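Local coordinates for phenylacetic acid degradation protein paaI (Escherichia coli, PDB 2FS2) that hydrolyses coenzyme A thioesters of ring-hydroxylated phenylacetic acids, working as a homotetrameric hot-dog-fold thioesterase of the phenylacetate degradation pathway, at residues 46-57 against 85-95; 65-75 against 126-137. One frame throughout, in Å; residues are numbered along the deposited sequence.

In the fold
Both contacts draw on helix 54-70, the long helix wrapped by the curled antiparallel sheet of the hot-dog fold. Contact 1 (46-57 against 85-95) lies at its N-terminal end, where the loop before the helix meets the link between strands 76-85 and 94-101; contact 2 (65-75 against 126-137) lies at its C-terminal end, over strand 122-132 and the tail that follows. Their centres are about 26 Å apart, on opposite sides of the chain's centre, and their nearest atoms are about 7 Å from each other. Along the chain the segments alternate, 46-57, 65-75, 85-95, 126-137, so the two contacts tie the helix at both ends to later parts of the chain.

Contact 1: 46-57 against 85-95; sequences LNGHQSCHGGQL and FLRPGFAGDTL
L57, on the first turn of helix 54-70, divides its two methyls between F85 and L95. CD1 lies beside the F85 ring edge, 3.7 Å from F85 CD2, and the two side chains run antiparallel alongside one another. CD2 of L57 meets L95 CD1 at 3.7 Å, the leucine side chains lying nearly perpendicular. The ring also reaches the start of the helix, with F85 CZ 3.9 Å from G54 CA; with CG lying beside its own backbone N (chi1 -66°), F85 sends its ring toward this first turn. Replacing F85 by an alanine is likely to open a gap beside G54 and L57 CD1 and to deprive F58 of a neighbouring subunit of a packing partner. Further out, L46 lays CD2 3.9 Å from A91 N, beside the type II turn F90-D93. The backbones are joined where C52 N donates to G89 O at 2.7 Å, although the bond is bent (143° at the hydrogen). Beside it, one water receives the N-H of G89 and donates to C52 O, and it also hydrogen-bonds S51 OG; a second water accepts from A91 N, while its very short approach to Q50 O is doubtful. The F90 ring offers its edge to Q50 O, 3.5 Å from F90 CD2. Each loop is braced internally: N47 OD1 accepts from H49 N, which closes an Asx turn, and from S51 N on the opposite face of its amide, while D93 OD2 accepts from F90 N at 3.1 Å. H53, at the N-cap position, leads into the central helix, so the arrangement is that of the hot-dog fold at the point where a loop delivers the chain into the helix enclosed by its sheet.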
loop_
_atom_site.group_PDB
_atom_site.type_symbol
_atom_site.label_atom_id
_atom_site.label_comp_id
_atom_site.label_asym_id
_atom_site.label_seq_id
_atom_site.Cartn_x
_atom_site.Cartn_y
_atom_site.Cartn_z
ATOM N N LEU B 46 -9.431 -20.819 -11.691
ATOM C CA LEU B 46 -7.983 -21.004 -11.926
ATOM C C LEU B 46 -7.364 -20.318 -13.180
ATOM O O LEU B 46 -7.951 -20.289 -14.249
ATOM C CB LEU B 46 -7.674 -22.518 -11.987
ATOM C CG LEU B 46 -8.091 -23.460 -10.856
ATOM C CD1 LEU B 46 -7.672 -24.927 -11.260
ATOM C CD2 LEU B 46 -7.480 -23.062 -9.489
ATOM N N ASN B 47 -6.152 -19.801 -13.015
ATOM C CA ASN B 47 -5.297 -19.311 -14.092
ATOM C C ASN B 47 -4.468 -20.447 -14.724
ATOM O O ASN B 47 -4.721 -21.636 -14.452
ATOM C CB ASN B 47 -4.316 -18.338 -13.492
ATOM C CG ASN B 47 -3.422 -19.007 -12.458
ATOM O OD1 ASN B 47 -3.088 -20.222 -12.549
ATOM N ND2 ASN B 47 -3.055 -18.239 -11.445
ATOM N N GLY B 48 -3.428 -20.061 -15.476
ATOM C CA GLY B 48 -2.568 -20.971 -16.226
ATOM C C GLY B 48 -1.593 -21.849 -15.461
ATOM O O GLY B 48 -0.917 -22.715 -16.045
ATOM N N HIS B 49 -1.545 -21.656 -14.146
ATOM C CA HIS B 49 -0.685 -22.447 -13.251
ATOM C C HIS B 49 -1.546 -23.385 -12.326
ATOM O O HIS B 49 -1.014 -24.092 -11.460
ATOM C CB HIS B 49 0.266 -21.463 -12.516
ATOM C CG HIS B 49 0.314 -20.103 -13.169
ATOM N ND1 HIS B 49 0.880 -19.891 -14.417
ATOM C CD2 HIS B 49 -0.197 -18.902 -12.784
ATOM C CE1 HIS B 49 0.735 -18.617 -14.759
ATOM N NE2 HIS B 49 0.085 -17.995 -13.787
ATOM N N GLN B 50 -2.858 -23.403 -12.628
ATOM C CA GLN B 50 -3.977 -24.145 -11.984
ATOM C C GLN B 50 -4.215 -23.604 -10.578
ATOM O O GLN B 50 -4.595 -24.336 -9.653
ATOM C CB GLN B 50 -3.818 -25.674 -11.977
ATOM C CG GLN B 50 -3.665 -26.403 -13.331
ATOM C CD GLN B 50 -2.744 -27.664 -13.183
ATOM O OE1 GLN B 50 -3.210 -28.761 -12.787
ATOM N NE2 GLN B 50 -1.435 -27.489 -13.459
ATOM N N SER B 51 -3.997 -22.293 -10.467
ATOM C CA SER B 51 -3.983 -21.539 -9.232
ATOM C C SER B 51 -5.102 -20.538 -9.280
ATOM O O SER B 51 -5.435 -20.061 -10.362
ATOM C CB SER B 51 -2.705 -20.746 -9.203
ATOM O OG SER B 51 -2.319 -20.574 -7.875
ATOM N N CYS B 52 -5.662 -20.196 -8.120
ATOM C CA CYS B 52 -6.783 -19.272 -8.056
ATOM C C CYS B 52 -6.351 -17.891 -8.613
ATOM O O CYS B 52 -5.207 -17.422 -8.370
ATOM C CB CYS B 52 -7.324 -19.148 -6.620
ATOM S SG CYS B 52 -8.838 -18.153 -6.486
ATOM N N HIS B 53 -7.254 -17.274 -9.371
ATOM C CA HIS B 53 -7.076 -15.886 -9.816
ATOM C C HIS B 53 -7.137 -14.888 -8.666
ATOM O O HIS B 53 -7.904 -15.076 -7.688
ATOM C CB HIS B 53 -8.130 -15.498 -10.856
ATOM C CG HIS B 53 -7.737 -15.871 -12.253
ATOM N ND1 HIS B 53 -6.603 -15.356 -12.873
ATOM C CD2 HIS B 53 -8.289 -16.754 -13.134
ATOM C CE1 HIS B 53 -6.496 -15.885 -14.087
ATOM N NE2 HIS B 53 -7.502 -16.738 -14.267
ATOM N N GLY B 54 -6.317 -13.833 -8.826
ATOM C CA GLY B 54 -6.259 -12.724 -7.890
ATOM C C GLY B 54 -7.622 -12.068 -7.631
ATOM O O GLY B 54 -7.964 -11.803 -6.509
ATOM N N GLY B 55 -8.367 -11.792 -8.672
ATOM C CA GLY B 55 -9.640 -11.157 -8.499
ATOM C C GLY B 55 -10.591 -11.933 -7.634
ATOM O O GLY B 55 -11.398 -11.302 -6.963
ATOM N N GLN B 56 -10.490 -13.268 -7.641
ATOM C CA GLN B 56 -11.346 -14.110 -6.778
ATOM C C GLN B 56 -10.854 -14.042 -5.345
ATOM O O GLN B 56 -11.659 -14.068 -4.432
ATOM C CB GLN B 56 -11.359 -15.593 -7.229
ATOM C CG GLN B 56 -12.442 -15.987 -8.325
ATOM C CD GLN B 56 -11.926 -15.853 -9.817
ATOM O OE1 GLN B 56 -10.995 -15.076 -10.086
ATOM N NE2 GLN B 56 -12.571 -16.591 -10.774
ATOM N N LEU B 57 -9.529 -14.062 -5.176
ATOM C CA LEU B 57 -8.929 -13.879 -3.895
ATOM C C LEU B 57 -9.225 -12.485 -3.392
ATOM O O LEU B 57 -9.683 -12.371 -2.271
ATOM C CB LEU B 57 -7.442 -13.995 -3.993
ATOM C CG LEU B 57 -6.851 -15.370 -3.928
ATOM C CD1 LEU B 57 -5.365 -15.245 -3.569
ATOM C CD2 LEU B 57 -7.648 -16.218 -2.911
ATOM N N PHE B 85 -0.067 -11.256 -1.968
ATOM C CA PHE B 85 -0.313 -12.650 -2.338
ATOM C C PHE B 85 0.855 -13.519 -1.882
ATOM O O PHE B 85 2.004 -13.228 -2.240
ATOM C CB PHE B 85 -0.476 -12.703 -3.849
ATOM C CG PHE B 85 -1.775 -11.949 -4.353
ATOM C CD1 PHE B 85 -1.676 -10.758 -5.019
ATOM C CD2 PHE B 85 -3.048 -12.473 -4.132
ATOM C CE1 PHE B 85 -2.800 -10.100 -5.581
ATOM C CE2 PHE B 85 -4.210 -11.809 -4.616
ATOM C CZ PHE B 85 -4.068 -10.632 -5.360
ATOM N N LEU B 86 0.619 -14.478 -0.991
ATOM C CA LEU B 86 1.744 -15.258 -0.443
ATOM C C LEU B 86 1.873 -16.724 -0.952
ATOM O O LEU B 86 2.961 -17.278 -1.019
ATOM C CB LEU B 86 1.645 -15.258 1.073
ATOM C CG LEU B 86 1.447 -13.855 1.718
ATOM C CD1 LEU B 86 1.002 -14.023 3.172
ATOM C CD2 LEU B 86 2.736 -13.057 1.644
ATOM N N ARG B 87 0.759 -17.355 -1.202
ATOM C CA ARG B 87 0.759 -18.762 -1.649
ATOM C C ARG B 87 -0.374 -18.859 -2.604
ATOM O O ARG B 87 -1.328 -18.124 -2.479
ATOM C CB ARG B 87 0.460 -19.767 -0.535
ATOM C CG ARG B 87 1.458 -19.851 0.497
ATOM C CD ARG B 87 1.246 -21.005 1.496
ATOM N NE ARG B 87 2.362 -21.148 2.460
ATOM C CZ ARG B 87 2.649 -20.294 3.474
ATOM N NH1 ARG B 87 1.956 -19.159 3.646
ATOM N NH2 ARG B 87 3.667 -20.570 4.309
ATOM N N PRO B 88 -0.293 -19.767 -3.559
ATOM C CA PRO B 88 -1.415 -19.980 -4.457
ATOM C C PRO B 88 -2.604 -20.621 -3.709
ATOM O O PRO B 88 -2.423 -21.237 -2.662
ATOM C CB PRO B 88 -0.821 -20.911 -5.527
ATOM C CG PRO B 88 0.726 -20.797 -5.278
ATOM C CD PRO B 88 0.855 -20.670 -3.801
ATOM N N GLY B 89 -3.805 -20.410 -4.202
ATOM C CA GLY B 89 -4.958 -21.235 -3.847
ATOM C C GLY B 89 -5.268 -22.308 -4.942
ATOM O O GLY B 89 -5.567 -21.930 -6.043
ATOM N N PHE B 90 -5.192 -23.613 -4.652
ATOM C CA PHE B 90 -5.408 -24.640 -5.694
ATOM C C PHE B 90 -6.767 -25.189 -5.597
ATOM O O PHE B 90 -7.321 -25.122 -4.529
ATOM C CB PHE B 90 -4.460 -25.826 -5.446
ATOM C CG PHE B 90 -3.048 -25.464 -5.610
ATOM C CD1 PHE B 90 -2.202 -25.473 -4.539
ATOM C CD2 PHE B 90 -2.602 -24.979 -6.802
ATOM C CE1 PHE B 90 -0.864 -25.091 -4.676
ATOM C CE2 PHE B 90 -1.296 -24.532 -6.964
ATOM C CZ PHE B 90 -0.415 -24.600 -5.924
ATOM N N ALA B 91 -7.287 -25.808 -6.667
ATOM C CA ALA B 91 -8.640 -26.439 -6.662
ATOM C C ALA B 91 -8.868 -27.276 -5.447
ATOM O O ALA B 91 -8.020 -28.035 -5.050
ATOM C CB ALA B 91 -8.934 -27.304 -7.967
ATOM N N GLY B 92 -10.012 -27.080 -4.798
ATOM C CA GLY B 92 -10.399 -27.921 -3.676
ATOM C C GLY B 92 -9.926 -27.247 -2.393
ATOM O O GLY B 92 -10.429 -27.621 -1.311
ATOM N N ASP B 93 -8.983 -26.282 -2.475
ATOM C CA ASP B 93 -8.469 -25.657 -1.248
ATOM C C ASP B 93 -9.659 -24.979 -0.559
ATOM O O ASP B 93 -10.474 -24.363 -1.248
ATOM C CB ASP B 93 -7.376 -24.629 -1.533
ATOM C CG ASP B 93 -5.975 -25.241 -1.618
ATOM O OD1 ASP B 93 -5.812 -26.538 -1.602
ATOM O OD2 ASP B 93 -4.945 -24.469 -1.722
ATOM N N THR B 94 -9.792 -25.078 0.759
ATOM C CA THR B 94 -10.877 -24.271 1.415
ATOM C C THR B 94 -10.199 -23.088 2.017
ATOM O O THR B 94 -9.275 -23.277 2.780
ATOM C CB THR B 94 -11.591 -25.025 2.560
ATOM O OG1 THR B 94 -12.418 -26.003 1.961
ATOM C CG2 THR B 94 -12.668 -24.150 3.288
ATOM N N LEU B 95 -10.729 -21.890 1.752
ATOM C CA LEU B 95 -10.044 -20.625 2.093
ATOM C C LEU B 95 -10.934 -19.846 3.078
ATOM O O LEU B 95 -12.133 -19.705 2.872
ATOM C CB LEU B 95 -9.857 -19.799 0.829
ATOM C CG LEU B 95 -8.964 -20.376 -0.250
ATOM C CD1 LEU B 95 -8.760 -19.434 -1.417
ATOM C CD2 LEU B 95 -7.618 -20.738 0.341
HETATM O O HOH W 1 -5.451 -26.353 -8.669
HETATM O O HOH W 2 -3.735 -18.370 -6.491
#

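Contact 2: 65-75 against 126-137; sequences FAYACNSQGLA and FRGKSHRIGGTI
The F65 ring stands over strand 126-132, with G128 CA above one face, 4.3 Å from the ring centroid in a CH-pi contact, and K129 O in the ring plane at its edge, 3.7 Å from F65 CZ. F126 approaches obliquely, the ring planes inclined at 56°, and its CZ lies 3.9 Å from F65 CD2. F65 reaches down to the strand because its CG is turned opposite to the backbone N (chi1 177°). G128 suits this site: a beta carbon there would run into both aromatic rings. One turn later C69 SG rests against S130 CB.

The second flat group is the guanidinium of R132. L74 CD1 sits over one face, displaced toward NH1, at 3.4 Å from R132 NH1, while the Q72 amide comes in at the edge, its plane steeply inclined to that of the guanidinium. The arginine chain, extended from CG to NE, reaches a water that accepts from R132 NE and lies within hydrogen-bonding distance of C69 O. R132 NH1 donates a hydrogen bond to K106 O, in the turn before strand 108-116, and Q72 OE1 is hydrogen-bonded to Y111 OH on that strand.

Beyond the helix, A75 is clasped by the tail: A75 N donates to G135 O and I133 N to A75 O, each at 3.1 Å, and a water bridges A75 O, G135 O and G134 N. G73, with positive phi, carries the chain out of the helix into this clasp.

Helix 65-70 and strand 126-132 cross at -47°, their axes 9.9 Å apart at closest approach. F65 also touches I113 of strand 108-116 and A78 of strand 76-85, the two strands that flank 122-132, while N70 and I137 both pack on M13 of helix 2-15.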
loop_
_atom_site.group_PDB
_atom_site.type_symbol
_atom_site.label_atom_id
_atom_site.label_comp_id
_atom_site.label_asym_id
_atom_site.label_seq_id
_atom_site.Cartn_x
_atom_site.Cartn_y
_atom_site.Cartn_z
ATOM N N PHE B 65 -14.004 -8.024 4.403
ATOM C CA PHE B 65 -13.888 -6.611 4.727
ATOM C C PHE B 65 -15.306 -5.829 4.786
ATOM O O PHE B 65 -15.552 -5.063 5.720
ATOM C CB PHE B 65 -12.960 -6.036 3.655
ATOM C CG PHE B 65 -12.756 -4.566 3.750
ATOM C CD1 PHE B 65 -12.597 -3.948 4.959
ATOM C CD2 PHE B 65 -12.583 -3.825 2.618
ATOM C CE1 PHE B 65 -12.418 -2.503 5.047
ATOM C CE2 PHE B 65 -12.330 -2.388 2.716
ATOM C CZ PHE B 65 -12.315 -1.765 3.946
ATOM N N ALA B 66 -16.133 -5.964 3.749
ATOM C CA ALA B 66 -17.458 -5.344 3.694
ATOM C C ALA B 66 -18.247 -5.801 4.924
ATOM O O ALA B 66 -18.882 -4.967 5.589
ATOM C CB ALA B 66 -18.250 -5.701 2.319
ATOM N N TYR B 67 -18.156 -7.096 5.306
ATOM C CA TYR B 67 -18.948 -7.552 6.454
ATOM C C TYR B 67 -18.473 -6.937 7.759
ATOM O O TYR B 67 -19.273 -6.425 8.539
ATOM C CB TYR B 67 -19.059 -9.118 6.500
ATOM C CG TYR B 67 -20.033 -9.533 5.415
ATOM C CD1 TYR B 67 -19.665 -9.569 4.100
ATOM C CD2 TYR B 67 -21.369 -9.743 5.711
ATOM C CE1 TYR B 67 -20.567 -9.873 3.092
ATOM C CE2 TYR B 67 -22.307 -10.078 4.720
ATOM C CZ TYR B 67 -21.899 -10.153 3.400
ATOM O OH TYR B 67 -22.847 -10.446 2.428
ATOM N N ALA B 68 -17.164 -6.968 7.995
ATOM C CA ALA B 68 -16.628 -6.465 9.203
ATOM C C ALA B 68 -16.919 -4.932 9.305
ATOM O O ALA B 68 -17.304 -4.464 10.365
ATOM C CB ALA B 68 -15.071 -6.738 9.261
ATOM N N CYS B 69 -16.740 -4.167 8.230
ATOM C CA CYS B 69 -16.898 -2.741 8.389
ATOM C C CYS B 69 -18.357 -2.250 8.279
ATOM O O CYS B 69 -18.632 -1.031 8.444
ATOM C CB CYS B 69 -16.047 -1.958 7.411
ATOM S SG CYS B 69 -16.563 -1.862 5.716
ATOM N N ASN B 70 -19.263 -3.174 7.995
ATOM C CA ASN B 70 -20.692 -2.816 7.946
ATOM C C ASN B 70 -21.416 -3.353 9.119
ATOM O O ASN B 70 -22.608 -3.076 9.307
ATOM C CB ASN B 70 -21.327 -3.241 6.620
ATOM C CG ASN B 70 -21.010 -2.203 5.513
ATOM O OD1 ASN B 70 -21.615 -1.138 5.470
ATOM N ND2 ASN B 70 -20.008 -2.488 4.672
ATOM N N SER B 71 -20.682 -4.032 9.972
ATOM C CA SER B 71 -21.256 -4.813 11.055
ATOM C C SER B 71 -21.816 -3.975 12.160
ATOM O O SER B 71 -22.561 -4.524 12.930
ATOM C CB SER B 71 -20.194 -5.700 11.704
ATOM O OG SER B 71 -19.250 -4.894 12.348
ATOM N N GLN B 72 -21.371 -2.704 12.286
ATOM C CA GLN B 72 -21.858 -1.802 13.306
ATOM C C GLN B 72 -23.191 -1.195 12.851
ATOM O O GLN B 72 -23.822 -0.494 13.604
ATOM C CB GLN B 72 -20.844 -0.660 13.655
ATOM C CG GLN B 72 -19.309 -0.993 13.891
ATOM C CD GLN B 72 -18.477 -1.431 12.534
ATOM O OE1 GLN B 72 -17.321 -1.858 12.658
ATOM N NE2 GLN B 72 -19.105 -1.352 11.300
ATOM N N GLY B 73 -23.649 -1.455 11.640
ATOM C CA GLY B 73 -24.894 -0.883 11.167
ATOM C C GLY B 73 -24.799 0.385 10.342
ATOM O O GLY B 73 -25.824 0.897 9.956
ATOM N N LEU B 74 -23.591 0.913 10.080
ATOM C CA LEU B 74 -23.376 2.113 9.260
ATOM C C LEU B 74 -22.802 1.776 7.890
ATOM O O LEU B 74 -21.702 1.272 7.819
ATOM C CB LEU B 74 -22.351 3.019 9.946
ATOM C CG LEU B 74 -23.109 3.466 11.201
ATOM C CD1 LEU B 74 -22.159 3.896 12.319
ATOM C CD2 LEU B 74 -24.246 4.495 10.867
ATOM N N ALA B 75 -23.539 2.070 6.826
ATOM C CA ALA B 75 -23.114 1.755 5.491
ATOM C C ALA B 75 -21.640 2.335 5.273
ATOM O O ALA B 75 -21.374 3.513 5.611
ATOM C CB ALA B 75 -24.110 2.387 4.470
ATOM N N PHE B 126 -4.346 -8.514 3.652
ATOM C CA PHE B 126 -4.937 -7.423 2.951
ATOM C C PHE B 126 -5.179 -6.424 4.092
ATOM O O PHE B 126 -5.321 -6.816 5.239
ATOM C CB PHE B 126 -6.213 -7.996 2.421
ATOM C CG PHE B 126 -7.220 -7.019 2.000
ATOM C CD1 PHE B 126 -7.577 -6.935 0.625
ATOM C CD2 PHE B 126 -7.891 -6.251 2.922
ATOM C CE1 PHE B 126 -8.571 -6.026 0.192
ATOM C CE2 PHE B 126 -8.931 -5.315 2.509
ATOM C CZ PHE B 126 -9.266 -5.215 1.163
ATOM N N ARG B 127 -5.184 -5.148 3.751
ATOM C CA ARG B 127 -5.456 -4.125 4.732
ATOM C C ARG B 127 -6.304 -3.137 3.969
ATOM O O ARG B 127 -6.010 -2.721 2.865
ATOM C CB ARG B 127 -4.168 -3.495 5.334
ATOM C CG ARG B 127 -4.507 -2.208 6.160
ATOM C CD ARG B 127 -3.533 -1.751 7.248
ATOM N NE ARG B 127 -3.227 -2.844 8.176
ATOM C CZ ARG B 127 -2.099 -2.968 8.801
ATOM N NH1 ARG B 127 -1.157 -2.018 8.607
ATOM N NH2 ARG B 127 -1.919 -3.993 9.631
ATOM N N GLY B 128 -7.437 -2.781 4.548
ATOM C CA GLY B 128 -8.393 -2.013 3.794
ATOM C C GLY B 128 -8.768 -0.776 4.627
ATOM O O GLY B 128 -8.870 -0.815 5.841
ATOM N N LYS B 129 -9.076 0.279 3.935
ATOM C CA LYS B 129 -9.455 1.471 4.631
ATOM C C LYS B 129 -10.916 1.742 4.220
ATOM O O LYS B 129 -11.226 1.684 3.065
ATOM C CB LYS B 129 -8.604 2.557 4.082
ATOM C CG LYS B 129 -9.048 3.974 4.534
ATOM C CD LYS B 129 -8.148 4.536 5.663
ATOM C CE LYS B 129 -8.544 5.970 6.106
ATOM N NZ LYS B 129 -9.283 6.729 4.928
ATOM N N SER B 130 -11.795 2.050 5.153
ATOM C CA SER B 130 -13.222 2.230 4.786
ATOM C C SER B 130 -13.650 3.664 5.047
ATOM O O SER B 130 -13.077 4.302 5.869
ATOM C CB SER B 130 -14.112 1.351 5.647
ATOM O OG SER B 130 -13.827 1.494 7.021
ATOM N N HIS B 131 -14.773 4.062 4.484
ATOM C CA HIS B 131 -15.294 5.419 4.563
ATOM C C HIS B 131 -16.832 5.234 4.724
ATOM O O HIS B 131 -17.436 4.523 3.948
ATOM C CB HIS B 131 -14.940 6.129 3.217
ATOM C CG HIS B 131 -15.471 7.504 3.085
ATOM N ND1 HIS B 131 -16.237 7.899 2.003
ATOM C CD2 HIS B 131 -15.325 8.602 3.872
ATOM C CE1 HIS B 131 -16.551 9.181 2.144
ATOM N NE2 HIS B 131 -16.005 9.631 3.268
ATOM N N ARG B 132 -17.413 5.782 5.760
ATOM C CA ARG B 132 -18.916 5.690 5.858
ATOM C C ARG B 132 -19.572 6.656 4.898
ATOM O O ARG B 132 -19.066 7.749 4.671
ATOM C CB ARG B 132 -19.334 5.933 7.322
ATOM C CG ARG B 132 -18.689 4.817 8.159
ATOM C CD ARG B 132 -18.900 4.920 9.553
ATOM N NE ARG B 132 -18.723 3.640 10.202
ATOM C CZ ARG B 132 -18.736 3.547 11.487
ATOM N NH1 ARG B 132 -18.898 4.672 12.169
ATOM N NH2 ARG B 132 -18.525 2.361 12.100
ATOM N N ILE B 133 -20.654 6.253 4.288
ATOM C CA ILE B 133 -21.184 6.968 3.135
ATOM C C ILE B 133 -22.588 7.520 3.513
ATOM O O ILE B 133 -23.268 8.124 2.699
ATOM C CB ILE B 133 -21.276 6.022 1.909
ATOM C CG1 ILE B 133 -21.973 4.715 2.270
ATOM C CG2 ILE B 133 -19.896 5.732 1.292
ATOM C CD1 ILE B 133 -22.812 4.113 1.089
ATOM N N GLY B 134 -23.016 7.289 4.744
ATOM C CA GLY B 134 -24.255 7.868 5.215
ATOM C C GLY B 134 -25.409 6.894 5.259
ATOM O O GLY B 134 -25.699 6.169 4.298
ATOM N N GLY B 135 -26.073 6.899 6.418
ATOM C CA GLY B 135 -27.231 6.047 6.667
ATOM C C GLY B 135 -26.788 4.622 6.932
ATOM O O GLY B 135 -25.586 4.340 7.101
ATOM N N THR B 136 -27.801 3.758 6.958
ATOM C CA THR B 136 -27.733 2.324 7.282
ATOM C C THR B 136 -27.612 1.466 6.016
ATOM O O THR B 136 -27.723 1.983 4.876
ATOM C CB THR B 136 -28.994 1.925 8.082
ATOM O OG1 THR B 136 -29.374 3.004 8.965
ATOM C CG2 THR B 136 -28.687 0.717 9.038
ATOM N N ILE B 137 -27.394 0.162 6.221
ATOM C CA ILE B 137 -26.739 -0.713 5.211
ATOM C C ILE B 137 -27.777 -1.242 4.212
ATOM O O ILE B 137 -29.002 -0.998 4.448
ATOM C CB ILE B 137 -25.945 -1.866 5.929
ATOM C CG1 ILE B 137 -26.827 -2.583 6.933
ATOM C CG2 ILE B 137 -24.811 -1.325 6.769
ATOM C CD1 ILE B 137 -26.767 -4.052 6.836
HETATM O O HOH W 3 -17.553 1.452 9.021
HETATM O O HOH W 4 -22.640 5.516 6.951
#